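Local coordinates for Drep2 (Drosophila melanogaster, PDB 4D2K), which probably takes part in apoptotic DNA fragmentation, this chain being its N-terminal CIDE domain, a kind of domain that self-associates into higher-order assemblies, at residues Leu12-Ser17 / Lys23-Gly28; Glu31-Arg36 / Val49-Glu54. One frame throughout, in Å; residues are numbered along the deposited sequence.

Overall arrangement
From the N terminus the chain runs up strand 10-16, turns and comes back as strand 22-27; contact 1 closes that short turn as a beta hairpin at one edge of the mixed sheet. Strand 22-27 leads almost directly into helix 30-40. Contact 2 then closes the longer loop between the helix and strand 49-53, which lies across strand 74-79 from the hairpin. The two contacts follow in series, neither nesting nor crossing, with centres about 8 Å apart. They meet where V27 packs against E32, L33 and R36, so one face of the sheet is tied to the helix from both the hairpin and strand 49-53.

Contact 1: Leu12-Ser17 / Lys23-Gly28; sequences LKIWDS and KGVVVG
I14 lays its CG2 methyl over the strand opposite, 3.8 Å from CG1 of V25 and equally close to CB of K23. Its CG1 branch stands anti to the backbone N (chi1 -172°), which leaves CG2 as the methyl turned to the partner strand. On the same face L12 reaches along to V27: CD1 of L12 meets CG2 of V27 at 3.9 Å, the two side chains crossing at about a right angle, while CB of L12 lies beside CG2 of V25. This apolar face looks into the domain, where F66 covers L12 and V27, and L41 covers I14.

The backbones form an antiparallel hairpin, strand 10-16 with strand 22-27. L12 and V25 are a hydrogen-bonded pair: N of V25 gives a nearly straight bond to O of L12 (2.9 Å, 175° at the hydrogen), and N of L12 returns one to O of V25. I14 and K23 make the second such pair; here the bond from N of K23 to O of I14 is more bent, 151°, its donor tilted from the carbonyl plane. Between them K13 faces G24, and CA of K13 comes 3.5 Å from O of K23 in a CA-H...O contact.

The opposite face carries K13, W15 and V26, with G24 beside K13. W15 brings CD1 of its ring to 3.8 Å from N of K23, and its indole takes a cation-pi contact from R22. Four backbone bonds thus fix the register, while the methyls of L12, I14, V25 and V27 give the hairpin a greasy inner side.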
loop_
_atom_site.group_PDB
_atom_site.type_symbol
_atom_site.label_atom_id
_atom_site.label_comp_id
_atom_site.label_asym_id
_atom_site.label_seq_id
_atom_site.Cartn_x
_atom_site.Cartn_y
_atom_site.Cartn_z
ATOM N N LEU A 12 -4.472 4.586 -6.353
ATOM C CA LEU A 12 -3.683 4.775 -5.138
ATOM C C LEU A 12 -2.220 4.655 -5.550
ATOM O O LEU A 12 -1.932 4.028 -6.583
ATOM C CB LEU A 12 -4.040 3.730 -4.069
ATOM C CG LEU A 12 -5.482 3.758 -3.536
ATOM C CD1 LEU A 12 -5.769 2.577 -2.613
ATOM C CD2 LEU A 12 -5.791 5.091 -2.866
ATOM N N LYS A 13 -1.304 5.244 -4.774
ATOM C CA LYS A 13 0.128 5.136 -5.076
ATOM C C LYS A 13 0.807 4.190 -4.072
ATOM O O LYS A 13 0.637 4.323 -2.858
ATOM C CB LYS A 13 0.800 6.519 -5.063
ATOM C CG LYS A 13 0.355 7.466 -6.227
ATOM C CD LYS A 13 0.818 8.929 -5.969
ATOM C CE LYS A 13 0.447 9.904 -7.121
ATOM N NZ LYS A 13 0.845 11.335 -6.841
ATOM N N ILE A 14 1.607 3.257 -4.566
ATOM C CA ILE A 14 2.200 2.273 -3.692
ATOM C C ILE A 14 3.703 2.282 -3.930
ATOM O O ILE A 14 4.202 2.027 -5.028
ATOM C CB ILE A 14 1.566 0.858 -3.889
ATOM C CG1 ILE A 14 2.072 -0.116 -2.825
ATOM C CG2 ILE A 14 1.857 0.282 -5.263
ATOM C CD1 ILE A 14 1.398 0.040 -1.472
ATOM N N TRP A 15 4.418 2.684 -2.887
ATOM C CA TRP A 15 5.856 2.836 -2.964
ATOM C C TRP A 15 6.530 1.834 -2.018
ATOM O O TRP A 15 5.947 1.441 -0.994
ATOM C CB TRP A 15 6.244 4.258 -2.567
ATOM C CG TRP A 15 5.696 5.352 -3.426
ATOM C CD1 TRP A 15 4.876 5.219 -4.497
ATOM C CD2 TRP A 15 5.910 6.759 -3.256
ATOM N NE1 TRP A 15 4.579 6.451 -5.022
ATOM C CE2 TRP A 15 5.201 7.413 -4.275
ATOM C CE3 TRP A 15 6.630 7.526 -2.338
ATOM C CZ2 TRP A 15 5.198 8.814 -4.410
ATOM C CZ3 TRP A 15 6.616 8.921 -2.470
ATOM C CH2 TRP A 15 5.906 9.541 -3.493
ATOM N N ASP A 16 7.796 1.506 -2.274
ATOM C CA ASP A 16 8.459 0.546 -1.397
ATOM C C ASP A 16 8.903 1.295 -0.153
ATOM O O ASP A 16 8.757 2.522 -0.091
ATOM C CB ASP A 16 9.618 -0.171 -2.104
ATOM C CG ASP A 16 10.754 0.756 -2.508
ATOM O OD1 ASP A 16 11.004 1.802 -1.878
ATOM O OD2 ASP A 16 11.393 0.437 -3.516
ATOM N N SER A 17 9.391 0.552 0.837
ATOM C CA SER A 17 9.794 1.101 2.137
ATOM C C SER A 17 10.786 2.245 2.014
ATOM O O SER A 17 10.751 3.160 2.816
ATOM C CB SER A 17 10.354 0.004 3.041
ATOM O OG SER A 17 11.495 -0.614 2.479
ATOM N N LYS A 23 4.885 3.026 -7.655
ATOM C CA LYS A 23 3.943 2.437 -8.601
ATOM C C LYS A 23 2.533 2.993 -8.415
ATOM O O LYS A 23 2.183 3.491 -7.355
ATOM C CB LYS A 23 3.892 0.912 -8.429
ATOM C CG LYS A 23 5.233 0.208 -8.622
ATOM C CD LYS A 23 5.613 0.180 -10.074
ATOM C CE LYS A 23 6.883 -0.582 -10.296
ATOM N NZ LYS A 23 6.912 -1.124 -11.653
ATOM N N GLY A 24 1.702 2.860 -9.435
ATOM C CA GLY A 24 0.341 3.327 -9.329
ATOM C C GLY A 24 -0.540 2.112 -9.497
ATOM O O GLY A 24 -0.274 1.267 -10.354
ATOM N N VAL A 25 -1.586 2.015 -8.680
ATOM C CA VAL A 25 -2.495 0.892 -8.782
ATOM C C VAL A 25 -3.885 1.431 -8.787
ATOM O O VAL A 25 -4.137 2.541 -8.312
ATOM C CB VAL A 25 -2.335 -0.115 -7.605
ATOM C CG1 VAL A 25 -0.938 -0.732 -7.591
ATOM C CG2 VAL A 25 -2.680 0.562 -6.265
ATOM N N VAL A 26 -4.805 0.625 -9.293
ATOM C CA VAL A 26 -6.208 0.982 -9.294
ATOM C C VAL A 26 -6.981 -0.179 -8.715
ATOM O O VAL A 26 -7.004 -1.252 -9.305
ATOM C CB VAL A 26 -6.723 1.305 -10.706
ATOM C CG1 VAL A 26 -8.215 1.670 -10.647
ATOM C CG2 VAL A 26 -5.923 2.435 -11.312
ATOM N N VAL A 27 -7.614 0.039 -7.560
ATOM C CA VAL A 27 -8.204 -1.057 -6.788
ATOM C C VAL A 27 -9.506 -0.651 -6.103
ATOM O O VAL A 27 -9.717 0.527 -5.775
ATOM C CB VAL A 27 -7.225 -1.584 -5.704
ATOM C CG1 VAL A 27 -5.964 -2.221 -6.351
ATOM C CG2 VAL A 27 -6.841 -0.460 -4.758
ATOM N N GLY A 28 -10.379 -1.638 -5.886
ATOM C CA GLY A 28 -11.657 -1.409 -5.233
ATOM C C GLY A 28 -11.712 -1.771 -3.764
ATOM O O GLY A 28 -12.563 -1.261 -3.040
#

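Contact 2: Glu31-Arg36 / Val49-Glu54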
loop_
_atom_site.group_PDB
_atom_site.type_symbol
_atom_site.label_atom_id
_atom_site.label_comp_id
_atom_site.label_asym_id
_atom_site.label_seq_id
_atom_site.Cartn_x
_atom_site.Cartn_y
_atom_site.Cartn_z
ATOM N N GLU A 31 -8.190 -5.874 0.061
ATOM C CA GLU A 31 -7.574 -7.153 -0.243
ATOM C C GLU A 31 -6.908 -7.063 -1.621
ATOM O O GLU A 31 -5.769 -7.522 -1.843
ATOM C CB GLU A 31 -8.642 -8.260 -0.221
ATOM C CG GLU A 31 -9.282 -8.584 1.167
ATOM C CD GLU A 31 -10.202 -7.488 1.754
ATOM O OE1 GLU A 31 -10.979 -6.835 1.010
ATOM O OE2 GLU A 31 -10.149 -7.290 2.990
ATOM N N GLU A 32 -7.595 -6.369 -2.522
ATOM C CA GLU A 32 -7.085 -6.099 -3.852
ATOM C C GLU A 32 -5.904 -5.121 -3.760
ATOM O O GLU A 32 -4.954 -5.206 -4.549
ATOM C CB GLU A 32 -8.227 -5.573 -4.734
ATOM C CG GLU A 32 -7.952 -5.465 -6.220
ATOM C CD GLU A 32 -9.135 -4.850 -6.962
ATOM O OE1 GLU A 32 -10.291 -5.137 -6.569
ATOM O OE2 GLU A 32 -8.916 -4.057 -7.906
ATOM N N LEU A 33 -5.949 -4.203 -2.796
ATOM C CA LEU A 33 -4.788 -3.349 -2.561
ATOM C C LEU A 33 -3.558 -4.200 -2.278
ATOM O O LEU A 33 -2.511 -3.968 -2.879
ATOM C CB LEU A 33 -5.035 -2.358 -1.417
ATOM C CG LEU A 33 -3.772 -1.627 -0.946
ATOM C CD1 LEU A 33 -3.124 -0.856 -2.078
ATOM C CD2 LEU A 33 -4.138 -0.657 0.153
ATOM N N LEU A 34 -3.695 -5.210 -1.413
ATOM C CA LEU A 34 -2.574 -6.114 -1.118
ATOM C C LEU A 34 -2.103 -6.913 -2.340
ATOM O O LEU A 34 -0.904 -6.989 -2.621
ATOM C CB LEU A 34 -2.947 -7.088 0.006
ATOM C CG LEU A 34 -3.208 -6.523 1.404
ATOM C CD1 LEU A 34 -3.634 -7.613 2.377
ATOM C CD2 LEU A 34 -1.959 -5.850 1.912
ATOM N N VAL A 35 -3.037 -7.533 -3.053
ATOM C CA VAL A 35 -2.668 -8.296 -4.240
ATOM C C VAL A 35 -1.898 -7.450 -5.276
ATOM O O VAL A 35 -0.820 -7.861 -5.717
ATOM C CB VAL A 35 -3.902 -8.926 -4.905
ATOM C CG1 VAL A 35 -3.534 -9.456 -6.279
ATOM C CG2 VAL A 35 -4.483 -10.040 -4.007
ATOM N N ARG A 36 -2.449 -6.292 -5.672
ATOM C CA ARG A 36 -1.832 -5.483 -6.735
ATOM C C ARG A 36 -0.570 -4.796 -6.219
ATOM O O ARG A 36 0.372 -4.555 -6.967
ATOM C CB ARG A 36 -2.793 -4.404 -7.265
ATOM C CG ARG A 36 -4.027 -4.959 -7.925
ATOM C CD ARG A 36 -3.698 -6.177 -8.742
ATOM N NE ARG A 36 -4.930 -6.891 -9.041
ATOM C CZ ARG A 36 -4.983 -8.176 -9.362
ATOM N NH1 ARG A 36 -3.863 -8.880 -9.410
ATOM N NH2 ARG A 36 -6.153 -8.760 -9.610
ATOM N N VAL A 49 2.716 -8.854 4.178
ATOM C CA VAL A 49 3.208 -7.491 4.074
ATOM C C VAL A 49 2.363 -6.615 4.983
ATOM O O VAL A 49 1.286 -7.012 5.455
ATOM C CB VAL A 49 3.142 -6.935 2.606
ATOM C CG1 VAL A 49 3.991 -7.770 1.660
ATOM C CG2 VAL A 49 1.699 -6.897 2.102
ATOM N N ARG A 50 2.848 -5.413 5.218
ATOM C CA ARG A 50 2.066 -4.417 5.899
ATOM C C ARG A 50 1.920 -3.199 4.973
ATOM O O ARG A 50 2.781 -2.934 4.150
ATOM C CB ARG A 50 2.746 -4.085 7.226
ATOM C CG ARG A 50 2.579 -5.204 8.248
ATOM C CD ARG A 50 3.610 -5.149 9.363
ATOM N NE ARG A 50 4.971 -5.198 8.833
ATOM C CZ ARG A 50 5.838 -4.191 8.897
ATOM N NH1 ARG A 50 5.496 -3.055 9.498
ATOM N NH2 ARG A 50 7.053 -4.330 8.377
ATOM N N VAL A 51 0.820 -2.476 5.089
ATOM C CA VAL A 51 0.637 -1.274 4.284
ATOM C C VAL A 51 0.516 -0.088 5.221
ATOM O O VAL A 51 -0.246 -0.137 6.178
ATOM C CB VAL A 51 -0.604 -1.381 3.371
ATOM C CG1 VAL A 51 -0.824 -0.076 2.628
ATOM C CG2 VAL A 51 -0.434 -2.541 2.385
ATOM N N VAL A 52 1.273 0.971 4.978
ATOM C CA VAL A 52 1.179 2.113 5.866
ATOM C C VAL A 52 1.058 3.386 5.061
ATOM O O VAL A 52 1.429 3.422 3.895
ATOM C CB VAL A 52 2.423 2.229 6.826
ATOM C CG1 VAL A 52 2.567 0.994 7.703
ATOM C CG2 VAL A 52 3.709 2.480 6.032
ATOM N N LEU A 53 0.553 4.440 5.690
ATOM C CA LEU A 53 0.521 5.745 5.050
ATOM C C LEU A 53 1.951 6.239 4.889
ATOM O O LEU A 53 2.784 6.065 5.784
ATOM C CB LEU A 53 -0.282 6.736 5.888
ATOM C CG LEU A 53 -1.790 6.533 6.026
ATOM C CD1 LEU A 53 -2.358 7.671 6.863
ATOM C CD2 LEU A 53 -2.440 6.524 4.654
ATOM N N GLU A 54 2.242 6.855 3.756
ATOM C CA GLU A 54 3.571 7.385 3.551
ATOM C C GLU A 54 3.839 8.552 4.501
ATOM O O GLU A 54 4.974 8.776 4.908
ATOM C CB GLU A 54 3.778 7.818 2.091
ATOM C CG GLU A 54 5.243 8.194 1.762
ATOM C CD GLU A 54 5.608 9.590 2.220
ATOM O OE1 GLU A 54 4.702 10.449 2.276
ATOM O OE2 GLU A 54 6.789 9.835 2.539
#
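L34 points its CD2 methyl at two valines of strand 49-53 at once, in the helix-on-sheet packing of the ubiquitin-like fold to which CIDE-N domains belong. CD2 of L34 lies 3.7 Å from CG2 of V51 and 3.8 Å from CG2 of V49. The CA-CB bond of L34 does not aim at the strand; with CG anti to its carbonyl carbon (chi1 -66°) the end of the side chain swings closer. CD1 is the extended branch, and CD2 meets the valines. Against V49 the side chain slides past in the opposite direction, and against V51 it lies at a slant.

One turn face of helix 30-40 is therefore the packed part, and it is small. L33, the residue before, has its CB directed at the sheet and adds CD2 against CG1 of V51. The two methyls of V51 are shared out in this way, CG1 to L33 and CG2 to L34. The axes of the short helix and strand segments stay 10.0 Å apart at an angle of 110°, a spacing bridged by side chains alone. The layer goes on beyond these residues: L33 also rests on L75 and V49 on L77 of the neighbouring strand, with V43 against V49.

The outer side is looser. E31 and V35 are on the exposed flank of the helix. R50 is on the far face of the sheet, its NH2 bonded to O of E82. E32 packs on V27 of strand 22-27, and its OE2 forms a salt bridge with K9, just ahead of strand 10-16. L33 and V51 are buried, whereas L34 and V49 are partly exposed, so the contact runs from the core towards solvent. The widest of the three contacts is CD2 of L33 to CG1 of V51, 4.2 Å.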